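Local coordinates for protein coatomer subunit delta (Saccharomyces cerevisiae, PDB 5FJZ) that is a coatomer subunit, probably needed for retrograde Golgi-to-ER transport of dilysine-tagged proteins, whose mu-homology domain, present here, binds a tryptophan-motif peptide of Dsl1, at residues 17-22 / 239-244; 227-232 / 257-262. All coordinates share one frame; numbering follows the deposited sequence. Where two conformers were deposited one is given.

The two contacts lie in the same part of the mu-homology domain, with centres about 7 Å apart. They share a large mixed sheet in which strand 15-27 runs parallel to strand 257-269. Contact 2 joins strand 257-269 to its other neighbour, strand 220-229. Contact 1 joins strand 15-27 to strand 241-246, which belongs to a separate three-stranded sheet. Backbone bonds tie the contacts together: Ile19 N lies 2.8 Å from Ile259 O, and Ile17 O lies 2.8 Å from Ile259 N. The segments alternate along the chain, because strand 241-246 falls between strands 220-229 and 257-269. Segment 17-22 lies in the region that interacts with Dsl1.

Contact 1 (17-22 / 239-244); sequences ISIKEV and MAIQSV
Ile17 and Ile19 of strand 17-22 meet Met239, Ile241 and Val244 through aliphatic carbons. Ile17 CD1 lies 3.8 Å from Val244 CG2 and 3.9 Å from Ile241 CG1. These side chains approach tip to tip. The CG2 branch of Ile17 also reaches Ile241 CG1, at 4.0 Å, so both branches of Ile17 touch Ile241.

Ile19 crosses Met239 at about a right angle. Its CG2 rests 3.7 Å from Met239 CG. Its CD1 lies over the backbone, 3.7 Å from Met239 O and 3.8 Å from Ala240 CA. Met239 CG is anti to its backbone N (chi1 -177°), which sets it against Ile19. The chain then bends at chi2 and chi3, and its end leads away from the strand.

Further out, Leu44 and Leu56 touch Ile17, and Leu42 and Leu58 touch Ile241. Glu21 OE2 is hydrogen-bonded to Thr237 and Trp109, tying strand 15-27 to the loop before Met239, where Ser235 OG receives a hydrogen bond from Met239 N. Strand 15-27 thus packs on strand 241-246 and on the loop residues just before it. All the touching residues are buried and meet mostly through carbon atoms. Hydrophobic packing, rather than hydrogen bonding, joins the two segments.

Contact 2 (227-232 / 257-262); sequences STRDKL and DVITSL
Thr228 and Thr260, an antiparallel hydrogen-bonded pair, form the closely knit part of this contact. Thr228 N donates to Thr260 O at 2.8 Å, and Thr260 N donates to Thr228 O at 2.9 Å. Their side chains lie side by side and point the same way, with Thr228 CG2 3.2 Å from Thr260 OG1.

On the other face of the sheet, Arg229 lies across Ile259, with its CG 4.0 Å from Ile259 CG1. Arg229 CG is anti to the backbone N (chi1 -177°), and the extended chain carries NE past Ile259 to the Asp257 carboxylate. NE donates to Asp257 OD2 at 2.8 Å in a salt bridge, nearly in the guanidinium plane. The oxygen is met on its anti side but tilted 27° out of the carboxylate plane, and the two planes are 61° apart. A weak bond from NH2 reaches the same oxygen, and NH1 donates to Glu11 O.

The strand pairing ends after Asp230 N donates to Val258 O at 2.8 Å. An exposed Asx turn follows, with Asp230 OD1 accepting from Leu232 N at 2.9 Å. The whole is an antiparallel strand pair within the large mixed sheet of the mu-homology domain.

Contact 1 (17-22 / 239-244)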
# COMPACT_ATOMS: atom_id res chain seq x y z
N ILE A 17 -13.47 -25.61 4.81
CA ILE A 17 -12.31 -25.42 3.96
C ILE A 17 -12.70 -24.51 2.80
O ILE A 17 -13.73 -24.74 2.15
CB ILE A 17 -11.78 -26.79 3.43
CG1 ILE A 17 -11.23 -27.64 4.59
CG2 ILE A 17 -10.75 -26.55 2.36
CD1 ILE A 17 -11.15 -29.10 4.23
N SER A 18 -11.91 -23.45 2.56
CA SER A 18 -12.18 -22.50 1.50
C SER A 18 -11.04 -22.56 0.51
O SER A 18 -9.88 -22.40 0.86
CB SER A 18 -12.33 -21.09 2.07
OG SER A 18 -12.59 -20.20 1.02
N ILE A 19 -11.38 -22.79 -0.79
CA ILE A 19 -10.38 -22.79 -1.80
C ILE A 19 -10.63 -21.57 -2.67
O ILE A 19 -11.69 -21.48 -3.37
CB ILE A 19 -10.48 -24.08 -2.64
CG1 ILE A 19 -10.28 -25.32 -1.75
CG2 ILE A 19 -9.47 -24.10 -3.77
CD1 ILE A 19 -10.61 -26.65 -2.44
N LYS A 20 -9.73 -20.59 -2.57
CA LYS A 20 -10.00 -19.26 -3.17
C LYS A 20 -9.02 -18.97 -4.24
O LYS A 20 -7.80 -19.07 -4.00
CB LYS A 20 -9.91 -18.21 -2.06
CG LYS A 20 -11.02 -18.27 -1.03
CD LYS A 20 -10.79 -17.23 0.10
CE LYS A 20 -12.10 -16.86 0.75
NZ LYS A 20 -11.89 -16.24 2.10
N GLU A 21 -9.48 -18.71 -5.46
CA GLU A 21 -8.60 -18.34 -6.59
C GLU A 21 -8.91 -16.97 -7.13
O GLU A 21 -10.10 -16.51 -7.15
CB GLU A 21 -8.59 -19.40 -7.70
CG GLU A 21 -7.99 -20.67 -7.13
CD GLU A 21 -7.96 -21.85 -8.06
OE1 GLU A 21 -8.82 -21.90 -8.99
OE2 GLU A 21 -7.05 -22.70 -7.90
N VAL A 22 -7.85 -16.24 -7.43
CA VAL A 22 -7.93 -14.88 -7.99
C VAL A 22 -7.17 -14.80 -9.30
O VAL A 22 -6.09 -15.31 -9.41
CB VAL A 22 -7.29 -13.87 -7.02
CG1 VAL A 22 -7.27 -12.47 -7.60
CG2 VAL A 22 -8.00 -13.89 -5.70
N MET A 239 -8.25 -27.66 -7.78
CA MET A 239 -8.02 -27.96 -6.39
C MET A 239 -9.30 -28.41 -5.68
O MET A 239 -10.37 -27.85 -5.89
CB MET A 239 -7.38 -26.68 -5.71
CG MET A 239 -6.95 -26.78 -4.20
SD MET A 239 -5.81 -28.08 -3.68
CE MET A 239 -4.32 -27.62 -4.57
N ALA A 240 -9.15 -29.42 -4.84
CA ALA A 240 -10.30 -30.04 -4.16
C ALA A 240 -9.77 -30.95 -3.03
O ALA A 240 -8.62 -31.26 -2.96
CB ALA A 240 -11.10 -30.86 -5.17
N ILE A 241 -10.69 -31.33 -2.13
CA ILE A 241 -10.40 -32.09 -0.96
C ILE A 241 -11.00 -33.50 -1.15
O ILE A 241 -12.14 -33.65 -1.60
CB ILE A 241 -11.07 -31.46 0.25
CG1 ILE A 241 -10.57 -30.03 0.45
CG2 ILE A 241 -10.83 -32.30 1.53
CD1 ILE A 241 -9.08 -29.88 0.63
N GLN A 242 -10.23 -34.48 -0.75
CA GLN A 242 -10.68 -35.90 -0.79
C GLN A 242 -11.30 -36.32 0.52
O GLN A 242 -12.36 -36.93 0.57
CB GLN A 242 -9.42 -36.68 -0.95
CG GLN A 242 -9.56 -38.14 -0.83
CD GLN A 242 -8.90 -38.64 -2.09
OE1 GLN A 242 -7.78 -39.12 -2.06
NE2 GLN A 242 -9.57 -38.37 -3.26
N SER A 243 -10.62 -35.99 1.61
CA SER A 243 -11.21 -36.25 2.90
C SER A 243 -10.49 -35.41 3.94
O SER A 243 -9.41 -34.81 3.71
CB SER A 243 -11.07 -37.72 3.30
OG SER A 243 -9.68 -38.06 3.31
N VAL A 244 -11.10 -35.42 5.11
CA VAL A 244 -10.46 -34.91 6.30
C VAL A 244 -10.48 -36.07 7.36
O VAL A 244 -11.49 -36.73 7.55
CB VAL A 244 -11.24 -33.70 6.83
CG1 VAL A 244 -10.57 -33.20 8.12
CG2 VAL A 244 -11.25 -32.54 5.83

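Contact 2 (227-232 / 257-262)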
# COMPACT_ATOMS: atom_id res chain seq x y z
N SER A 227 -18.88 -18.36 -6.38
CA SER A 227 -18.51 -19.34 -5.35
C SER A 227 -19.53 -20.47 -5.24
O SER A 227 -20.72 -20.27 -5.56
CB SER A 227 -18.34 -18.67 -4.01
OG SER A 227 -19.52 -17.99 -3.67
N THR A 228 -19.08 -21.62 -4.77
CA THR A 228 -19.94 -22.82 -4.61
C THR A 228 -19.62 -23.45 -3.23
O THR A 228 -18.48 -23.60 -2.91
CB THR A 228 -19.87 -23.78 -5.82
OG1 THR A 228 -19.84 -25.14 -5.37
CG2 THR A 228 -18.67 -23.54 -6.76
N ARG A 229 -20.65 -23.78 -2.45
CA ARG A 229 -20.48 -24.58 -1.25
C ARG A 229 -20.89 -26.01 -1.55
O ARG A 229 -22.06 -26.24 -1.87
CB ARG A 229 -21.30 -24.00 -0.10
CG ARG A 229 -21.09 -24.76 1.20
CD ARG A 229 -21.56 -23.89 2.34
NE ARG A 229 -21.30 -24.56 3.60
CZ ARG A 229 -21.04 -23.96 4.75
NH1 ARG A 229 -21.07 -22.65 4.85
NH2 ARG A 229 -20.79 -24.70 5.80
N ASP A 230 -19.94 -26.95 -1.48
CA ASP A 230 -20.16 -28.37 -1.79
C ASP A 230 -18.88 -29.10 -1.38
O ASP A 230 -17.81 -28.76 -1.87
CB ASP A 230 -20.45 -28.54 -3.29
CG ASP A 230 -20.60 -30.04 -3.76
OD1 ASP A 230 -20.33 -31.04 -3.04
OD2 ASP A 230 -20.96 -30.21 -4.93
N LYS A 231 -19.00 -30.13 -0.53
CA LYS A 231 -17.85 -30.97 -0.16
C LYS A 231 -16.98 -31.41 -1.30
O LYS A 231 -15.75 -31.61 -1.15
CB LYS A 231 -18.33 -32.27 0.51
CG LYS A 231 -18.57 -32.16 1.99
CD LYS A 231 -19.29 -33.42 2.49
CE LYS A 231 -18.62 -34.10 3.66
NZ LYS A 231 -17.47 -34.97 3.30
N LEU A 232 -17.59 -31.66 -2.44
CA LEU A 232 -16.94 -32.24 -3.60
C LEU A 232 -16.56 -31.16 -4.65
O LEU A 232 -16.00 -31.48 -5.70
CB LEU A 232 -17.87 -33.32 -4.22
CG LEU A 232 -18.33 -34.52 -3.34
CD1 LEU A 232 -19.21 -35.54 -4.08
CD2 LEU A 232 -17.17 -35.24 -2.66
N ASP A 257 -17.02 -29.20 5.42
CA ASP A 257 -17.60 -28.62 4.22
C ASP A 257 -16.53 -27.85 3.48
O ASP A 257 -15.47 -27.51 4.06
CB ASP A 257 -18.67 -27.64 4.67
CG ASP A 257 -20.08 -28.07 4.35
OD1 ASP A 257 -20.45 -29.16 4.79
OD2 ASP A 257 -20.85 -27.31 3.70
N VAL A 258 -16.79 -27.54 2.21
CA VAL A 258 -15.85 -26.89 1.33
C VAL A 258 -16.62 -25.81 0.56
O VAL A 258 -17.74 -26.08 0.08
CB VAL A 258 -15.26 -27.87 0.35
CG1 VAL A 258 -14.33 -27.20 -0.68
CG2 VAL A 258 -14.48 -28.99 1.07
N ILE A 259 -16.01 -24.63 0.50
CA ILE A 259 -16.40 -23.57 -0.40
C ILE A 259 -15.31 -23.35 -1.42
O ILE A 259 -14.13 -23.19 -1.02
CB ILE A 259 -16.66 -22.30 0.38
CG1 ILE A 259 -17.86 -22.48 1.27
CG2 ILE A 259 -16.81 -21.08 -0.58
CD1 ILE A 259 -18.07 -21.38 2.26
N THR A 260 -15.63 -23.33 -2.73
CA THR A 260 -14.69 -22.85 -3.76
C THR A 260 -15.10 -21.51 -4.34
O THR A 260 -16.31 -21.20 -4.38
CB THR A 260 -14.50 -23.75 -4.96
OG1 THR A 260 -15.78 -23.95 -5.57
CG2 THR A 260 -13.92 -25.06 -4.55
N SER A 261 -14.13 -20.69 -4.67
CA SER A 261 -14.40 -19.31 -5.28
C SER A 261 -13.38 -18.93 -6.33
O SER A 261 -12.22 -19.42 -6.32
CB SER A 261 -14.48 -18.18 -4.25
OG SER A 261 -13.36 -18.21 -3.40
N LEU A 262 -13.81 -18.05 -7.25
CA LEU A 262 -12.96 -17.44 -8.29
C LEU A 262 -13.42 -16.00 -8.47
O LEU A 262 -14.65 -15.76 -8.48
CB LEU A 262 -13.10 -18.15 -9.62
CG LEU A 262 -12.26 -17.61 -10.78
CD1 LEU A 262 -10.79 -17.87 -10.60
CD2 LEU A 262 -12.76 -18.24 -12.08